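Side-chain contacts in flagellar biosynthetic protein FliP (Thermotoga maritima MSB8, PDB 5H72), which probably takes part in flagellar protein export as a membrane component of the export gate, of which this chain is the periplasmic part: residues T27-R30 with E31-N35; H40-E43 with D44-F47; A63-A66 with V67-A71. All blocks are in the same frame, centred on the assembly; numbering follows the deposited sequence.

Contact 1: T27-R30 with E31-N35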
loop_
_atom_site.group_PDB
_atom_site.type_symbol
_atom_site.label_atom_id
_atom_site.label_comp_id
_atom_site.label_asym_id
_atom_site.label_seq_id
_atom_site.Cartn_x
_atom_site.Cartn_y
_atom_site.Cartn_z
ATOM N N THR A 27 -3.417 1.985 -14.398
ATOM C CA THR A 27 -4.791 2.072 -14.874
ATOM C C THR A 27 -5.723 1.314 -13.936
ATOM O O THR A 27 -6.774 1.824 -13.550
ATOM C CB THR A 27 -4.934 1.522 -16.306
ATOM O OG1 THR A 27 -4.127 2.304 -17.196
ATOM C CG2 THR A 27 -6.375 1.584 -16.766
ATOM N N ARG A 28 -5.325 0.110 -13.545
ATOM C CA ARG A 28 -6.127 -0.700 -12.634
ATOM C C ARG A 28 -6.356 0.023 -11.304
ATOM O O ARG A 28 -7.462 0.063 -10.785
ATOM C CB ARG A 28 -5.455 -2.053 -12.400
ATOM C CG ARG A 28 -6.142 -2.943 -11.384
ATOM C CD ARG A 28 -7.250 -3.809 -11.996
ATOM N NE ARG A 28 -8.401 -3.044 -12.481
ATOM C CZ ARG A 28 -9.469 -2.736 -11.745
ATOM N NH1 ARG A 28 -9.540 -3.110 -10.473
ATOM N NH2 ARG A 28 -10.473 -2.054 -12.284
ATOM N N ILE A 29 -5.305 0.625 -10.770
ATOM C CA ILE A 29 -5.396 1.308 -9.482
ATOM C C ILE A 29 -6.254 2.566 -9.594
ATOM O O ILE A 29 -7.066 2.833 -8.715
ATOM C CB ILE A 29 -3.997 1.652 -8.936
ATOM C CG1 ILE A 29 -3.239 0.356 -8.648
ATOM C CG2 ILE A 29 -4.099 2.476 -7.669
ATOM C CD1 ILE A 29 -1.785 0.563 -8.292
ATOM N N ARG A 30 -6.095 3.326 -10.677
ATOM C CA ARG A 30 -6.974 4.475 -10.919
ATOM C C ARG A 30 -8.428 4.046 -10.968
ATOM O O ARG A 30 -9.283 4.670 -10.341
ATOM C CB ARG A 30 -6.612 5.188 -12.222
ATOM C CG ARG A 30 -5.361 6.049 -12.121
ATOM C CD ARG A 30 -5.122 6.803 -13.417
ATOM N NE ARG A 30 -6.207 7.726 -13.733
ATOM C CZ ARG A 30 -6.286 8.969 -13.269
ATOM N NH1 ARG A 30 -5.346 9.442 -12.465
ATOM N NH2 ARG A 30 -7.301 9.747 -13.607
ATOM N N GLU A 31 -8.696 2.966 -11.698
ATOM C CA GLU A 31 -10.065 2.464 -11.863
ATOM C C GLU A 31 -10.713 2.050 -10.539
ATOM O O GLU A 31 -11.892 2.326 -10.334
ATOM C CB GLU A 31 -10.098 1.282 -12.849
ATOM C CG GLU A 31 -9.962 1.681 -14.321
ATOM C CD GLU A 31 -10.005 0.482 -15.284
ATOM O OE1 GLU A 31 -10.084 -0.679 -14.812
ATOM O OE2 GLU A 31 -9.960 0.704 -16.521
ATOM N N PHE A 32 -9.971 1.412 -9.631
ATOM C CA PHE A 32 -10.617 1.018 -8.379
ATOM C C PHE A 32 -10.683 2.192 -7.394
ATOM O O PHE A 32 -11.612 2.260 -6.597
ATOM C CB PHE A 32 -9.976 -0.267 -7.763
ATOM C CG PHE A 32 -8.737 -0.070 -6.925
ATOM C CD1 PHE A 32 -8.770 0.613 -5.715
ATOM C CD2 PHE A 32 -7.550 -0.688 -7.295
ATOM C CE1 PHE A 32 -7.636 0.756 -4.940
ATOM C CE2 PHE A 32 -6.398 -0.561 -6.514
ATOM C CZ PHE A 32 -6.445 0.167 -5.334
ATOM N N MET A 33 -9.742 3.127 -7.466
ATOM C CA MET A 33 -9.857 4.339 -6.662
ATOM C C MET A 33 -11.105 5.104 -7.086
ATOM O O MET A 33 -11.930 5.486 -6.249
ATOM C CB MET A 33 -8.607 5.222 -6.797
ATOM C CG MET A 33 -7.386 4.662 -6.083
ATOM S SD MET A 33 -6.008 5.819 -5.922
ATOM C CE MET A 33 -5.654 6.216 -7.633
ATOM N N ILE A 34 -11.249 5.296 -8.392
ATOM C CA ILE A 34 -12.411 5.983 -8.936
ATOM C C ILE A 34 -13.715 5.265 -8.566
ATOM O O ILE A 34 -14.680 5.896 -8.139
ATOM C CB ILE A 34 -12.287 6.130 -10.462
ATOM C CG1 ILE A 34 -11.254 7.209 -10.786
ATOM C CG2 ILE A 34 -13.632 6.470 -11.092
ATOM C CD1 ILE A 34 -10.805 7.219 -12.226
ATOM N N ASN A 35 -13.737 3.945 -8.702
ATOM C CA ASN A 35 -14.929 3.168 -8.362
ATOM C C ASN A 35 -15.306 3.304 -6.888
ATOM O O ASN A 35 -16.479 3.461 -6.558
ATOM C CB ASN A 35 -14.716 1.703 -8.715
ATOM C CG ASN A 35 -15.953 0.856 -8.482
ATOM O OD1 ASN A 35 -15.959 -0.029 -7.630
ATOM N ND2 ASN A 35 -17.007 1.117 -9.245
HETATM O O HOH W 1 -7.894 -2.579 -15.206
#
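Arg28 and Glu31 form a salt bridge one turn apart on helix 17-39. Arg28 NH2 lies 2.9 Å from Glu31 OE1, and the bond is fairly straight. OE1 sits at the edge of the guanidinium and accepts on its anti lone pair. The two planes are turned 67° apart, so the groups do not meet flat as a two-bond pair. Instead, a water completes a ring: it accepts from Arg28 NE at 2.8 Å and donates to Glu31 OE1. Arg28 reaches Glu31 because its chain folds at both chi2 (87°) and chi3 (-67°). Thr27 CG2 lies alongside Glu31, 3.7 Å from OE2, while Thr27 OG1 bonds to Gln23 O.

On another side of the helix, Phe32 lies beside Ile29. Phe32 CE2 is 3.9 Å from Ile29 CG1, and Ile29 O lies over one ring face, offset toward the rim. Met33 CE adds a looser touch, 4.1 Å from Ile29 CG2. Regular backbone bonds such as Ile34 N to Arg30 O, 2.8 Å, hold these residues in helical register.

Arg28 NH1 makes salt bridges to Glu76 and Glu36 of the second subunit. A leucine in place of Arg28 would probably leave Glu31 and both of these glutamates without their positive mate. Arg30 turns instead to its own chain, toward Asn65 and the carbonyl of Ala63. Beside it, Met33 packs on Leu68, Ile69 and Phe72, so helix 17-39 lies against helix 65-80 here, and Ile34 touches the loop at Ile60 and Glu61.

Contact 2: H40-E43 with D44-F47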
loop_
_atom_site.group_PDB
_atom_site.type_symbol
_atom_site.label_atom_id
_atom_site.label_comp_id
_atom_site.label_asym_id
_atom_site.label_seq_id
_atom_site.Cartn_x
_atom_site.Cartn_y
_atom_site.Cartn_z
ATOM N N HIS A 40 -19.103 5.274 -2.953
ATOM C CA HIS A 40 -19.331 5.857 -1.631
ATOM C C HIS A 40 -19.639 7.362 -1.708
ATOM O O HIS A 40 -19.658 8.053 -0.696
ATOM C CB HIS A 40 -18.127 5.602 -0.725
ATOM C CG HIS A 40 -17.849 4.147 -0.489
ATOM N ND1 HIS A 40 -18.655 3.354 0.299
ATOM C CD2 HIS A 40 -16.859 3.345 -0.942
ATOM C CE1 HIS A 40 -18.172 2.124 0.327
ATOM N NE2 HIS A 40 -17.082 2.090 -0.424
ATOM N N HIS A 41 -19.885 7.855 -2.918
ATOM C CA HIS A 41 -20.354 9.227 -3.133
ATOM C C HIS A 41 -19.412 10.241 -2.532
ATOM O O HIS A 41 -19.833 11.169 -1.841
ATOM C CB HIS A 41 -21.764 9.406 -2.557
ATOM C CG HIS A 41 -22.710 8.307 -2.946
ATOM N ND1 HIS A 41 -22.946 7.213 -2.143
ATOM C CD2 HIS A 41 -23.440 8.117 -4.068
ATOM C CE1 HIS A 41 -23.799 6.400 -2.745
ATOM N NE2 HIS A 41 -24.116 6.928 -3.919
ATOM N N ASN A 42 -18.126 10.043 -2.797
ATOM C CA ASN A 42 -17.083 10.879 -2.242
ATOM C C ASN A 42 -16.388 11.698 -3.315
ATOM O O ASN A 42 -15.320 12.259 -3.069
ATOM C CB ASN A 42 -16.049 10.017 -1.503
ATOM C CG ASN A 42 -16.492 9.640 -0.111
ATOM O OD1 ASN A 42 -16.255 8.527 0.356
ATOM N ND2 ASN A 42 -17.151 10.570 0.561
ATOM N N GLU A 43 -16.979 11.767 -4.504
ATOM C CA GLU A 43 -16.330 12.462 -5.624
ATOM C C GLU A 43 -15.926 13.889 -5.277
ATOM O O GLU A 43 -14.940 14.394 -5.795
ATOM C CB GLU A 43 -17.230 12.493 -6.855
ATOM C CG GLU A 43 -17.783 11.148 -7.279
ATOM C CD GLU A 43 -19.127 10.847 -6.632
ATOM O OE1 GLU A 43 -19.441 11.452 -5.577
ATOM O OE2 GLU A 43 -19.878 10.010 -7.184
ATOM N N ASP A 44 -16.678 14.532 -4.391
ATOM C CA ASP A 44 -16.386 15.908 -4.001
ATOM C C ASP A 44 -14.956 16.076 -3.514
ATOM O O ASP A 44 -14.342 17.122 -3.751
ATOM C CB ASP A 44 -17.364 16.391 -2.925
ATOM C CG ASP A 44 -18.662 16.930 -3.516
ATOM O OD1 ASP A 44 -18.650 17.363 -4.692
ATOM O OD2 ASP A 44 -19.692 16.925 -2.807
ATOM N N ASN A 45 -14.419 15.056 -2.846
ATOM C CA ASN A 45 -13.021 15.094 -2.410
ATOM C C ASN A 45 -12.092 15.417 -3.564
ATOM O O ASN A 45 -11.175 16.222 -3.421
ATOM C CB ASN A 45 -12.592 13.768 -1.780
ATOM C CG ASN A 45 -13.303 13.481 -0.479
ATOM O OD1 ASN A 45 -13.912 14.369 0.120
ATOM N ND2 ASN A 45 -13.220 12.239 -0.024
ATOM N N VAL A 46 -12.338 14.794 -4.710
ATOM C CA VAL A 46 -11.512 15.030 -5.882
ATOM C C VAL A 46 -11.612 16.473 -6.336
ATOM O O VAL A 46 -10.599 17.156 -6.484
ATOM C CB VAL A 46 -11.909 14.128 -7.042
ATOM C CG1 VAL A 46 -11.012 14.387 -8.237
ATOM C CG2 VAL A 46 -11.870 12.667 -6.619
ATOM N N PHE A 47 -12.843 16.930 -6.550
ATOM C CA PHE A 47 -13.103 18.305 -6.977
ATOM C C PHE A 47 -12.563 19.333 -5.991
ATOM O O PHE A 47 -11.977 20.335 -6.397
ATOM C CB PHE A 47 -14.605 18.518 -7.185
ATOM C CG PHE A 47 -15.154 17.769 -8.356
ATOM C CD1 PHE A 47 -14.737 18.074 -9.640
ATOM C CD2 PHE A 47 -16.069 16.754 -8.179
ATOM C CE1 PHE A 47 -15.227 17.384 -10.731
ATOM C CE2 PHE A 47 -16.563 16.059 -9.268
ATOM C CZ PHE A 47 -16.137 16.375 -10.547
#
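Asn42 and Asn45 lie side by side where helix 43-52 begins, with their amide planes only 10° apart. The tight part of the contact is formed around two backbone carbonyls. Asn42 O accepts from Asn45 N at 2.9 Å, with the donor standing above the carbonyl plane. The Asn45 side chain folds back over the same oxygen, its CB 3.4 Å from Asn42 O. Its ND2 comes within 3.9 Å of Asn42 CB. With Asn45 CG beside its own backbone N (chi1 -67°), the amide runs the same way as that of Asn42. Asn45 ND2 is hydrogen-bonded to Glu78 on helix 65-80, which ties this buried amide to the next helix.

The second carbonyl, Glu43 O, has two weak donors. Val46 N is close, at 2.8 Å, but its N-H is bent to 128°. Phe47 N is straighter but long, at 3.4 Å. The side chains of both donors gather round the same oxygen: Val46 CB is 3.3 Å away and Phe47 CD2 3.5 Å.

This first turn follows directly on a Schellman motif. His41, with positive phi, is the C-prime residue that ends helix 17-39: Asn42 N bonds to Leu37 O and His41 N to Lys38 O. The chain thus passes from one helix to the next through a short turn. Val46 is buried, packed on Leu37, Ile57, Ile60, Ala63 and Ala71.

The other side is looser. Asp44 is exposed. The carboxylates of Glu43 and Asp44 keep apart, OE1 to OD1 6.0 Å. The Phe47 ring, partly exposed, stays loose against the Glu43 side chain and touches that residue at its carbonyl.

Contact 3: A63-A66 with V67-A71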
loop_
_atom_site.group_PDB
_atom_site.type_symbol
_atom_site.label_atom_id
_atom_site.label_comp_id
_atom_site.label_asym_id
_atom_site.label_seq_id
_atom_site.Cartn_x
_atom_site.Cartn_y
_atom_site.Cartn_z
ATOM N N ALA A 63 -8.780 13.784 -13.020
ATOM C CA ALA A 63 -7.864 14.167 -11.956
ATOM C C ALA A 63 -6.575 13.355 -12.041
ATOM O O ALA A 63 -6.613 12.131 -12.185
ATOM C CB ALA A 63 -8.508 13.989 -10.600
ATOM N N PRO A 64 -5.428 14.040 -11.975
ATOM C CA PRO A 64 -4.133 13.353 -11.911
ATOM C C PRO A 64 -3.983 12.605 -10.583
ATOM O O PRO A 64 -4.725 12.868 -9.632
ATOM C CB PRO A 64 -3.119 14.499 -12.024
ATOM C CG PRO A 64 -3.850 15.685 -11.457
ATOM C CD PRO A 64 -5.285 15.505 -11.894
ATOM N N ASN A 65 -3.033 11.682 -10.516
ATOM C CA ASN A 65 -2.885 10.878 -9.316
ATOM C C ASN A 65 -2.556 11.720 -8.081
ATOM O O ASN A 65 -2.927 11.355 -6.969
ATOM C CB ASN A 65 -1.825 9.799 -9.536
ATOM C CG ASN A 65 -2.334 8.652 -10.394
ATOM O OD1 ASN A 65 -3.536 8.396 -10.461
ATOM N ND2 ASN A 65 -1.421 7.957 -11.053
ATOM N N ALA A 66 -1.897 12.860 -8.270
ATOM C CA ALA A 66 -1.564 13.744 -7.147
ATOM C C ALA A 66 -2.809 14.278 -6.451
ATOM O O ALA A 66 -2.749 14.705 -5.290
ATOM C CB ALA A 66 -0.696 14.906 -7.617
ATOM N N VAL A 67 -3.929 14.259 -7.165
ATOM C CA VAL A 67 -5.209 14.666 -6.622
ATOM C C VAL A 67 -6.044 13.443 -6.284
ATOM O O VAL A 67 -6.655 13.360 -5.215
ATOM C CB VAL A 67 -5.998 15.553 -7.639
ATOM C CG1 VAL A 67 -7.442 15.727 -7.213
ATOM C CG2 VAL A 67 -5.314 16.897 -7.816
ATOM N N LEU A 68 -6.075 12.494 -7.214
ATOM C CA LEU A 68 -6.939 11.323 -7.091
ATOM C C LEU A 68 -6.591 10.479 -5.861
ATOM O O LEU A 68 -7.465 10.102 -5.096
ATOM C CB LEU A 68 -6.859 10.472 -8.357
ATOM C CG LEU A 68 -7.837 9.300 -8.519
ATOM C CD1 LEU A 68 -9.290 9.774 -8.445
ATOM C CD2 LEU A 68 -7.575 8.575 -9.834
ATOM N N ILE A 69 -5.308 10.210 -5.659
ATOM C CA ILE A 69 -4.893 9.348 -4.558
ATOM C C ILE A 69 -5.206 9.950 -3.179
ATOM O O ILE A 69 -5.764 9.252 -2.334
ATOM C CB ILE A 69 -3.381 8.995 -4.672
ATOM C CG1 ILE A 69 -3.146 8.186 -5.944
ATOM C CG2 ILE A 69 -2.924 8.199 -3.465
ATOM C CD1 ILE A 69 -1.706 7.947 -6.237
ATOM N N PRO A 70 -4.872 11.240 -2.940
ATOM C CA PRO A 70 -5.275 11.797 -1.641
ATOM C C PRO A 70 -6.794 11.830 -1.428
ATOM O O PRO A 70 -7.255 11.595 -0.308
ATOM C CB PRO A 70 -4.707 13.221 -1.677
ATOM C CG PRO A 70 -3.619 13.180 -2.659
ATOM C CD PRO A 70 -4.041 12.193 -3.702
ATOM N N ALA A 71 -7.560 12.109 -2.481
ATOM C CA ALA A 71 -9.021 12.117 -2.368
ATOM C C ALA A 71 -9.524 10.730 -2.005
ATOM O O ALA A 71 -10.431 10.579 -1.185
ATOM C CB ALA A 71 -9.660 12.592 -3.664
#
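The Asn65 amide, the flat side-chain group here, meets Leu68, whose CD2 is 4.1 Å from Asn65 OD1. Both ends of this amide are hydrogen-bonded to helix 17-39, OD1 to Arg30 NH1 and ND2 to Asn26 OD1, which fixes its rotation. Beside it, Pro64 sets a puckered ring against Val67 at the start of helix 65-80. The touch is slight: Pro64 CG lies 4.1 Å from Val67 CG2.

Val67 uses its other branch on Ala63. Its CG1, anti to the backbone N (chi1 168°), reaches 4.0 Å from Ala63 CB. Further along, Ile69 CD1 comes 3.8 Å from Asn65 CB.

Pro64 is the N-cap residue, and its carbonyl takes two donors. Leu68 N lies in the carbonyl plane at 2.8 Å, its N-H nearly straight at 169°. Val67 N, at 2.9 Å, stands above that plane. One turn after Ala66, Pro70 has no N-H to offer. Its CD and CG crowd Ala66 O instead, CD at 3.2 Å, and the helix is kinked there.

The segment lies between the two other helices of the chain. Toward helix 43-52, Val67 packs on Val46 and Pro70 on Leu49. Toward helix 17-39, Leu68 reaches Leu37. Pro70 also touches Phe22 of the third subunit.

Overall arrangement
The three contacts follow in series along the chain: contact 1 within helix 17-39, contacts 2 and 3 at the starts of helices 43-52 and 65-80. Contact 3 is nearest the chain centre, about 5 Å from it centre to centre, and touches both others. Contact 2 lies farthest out, at about 9 Å. All three are partly buried. Contacts 1 and 2 do not touch; their nearest atoms are about 5 Å apart. Contact 1 joins contact 3 by polar bonds and by Met33 packing. Contact 2 meets it mainly through Val46. Chemistry differs accordingly: charge and water at a subunit interface in contact 1, backbone carbonyls in contact 2, apolar side chains and a proline cap in contact 3.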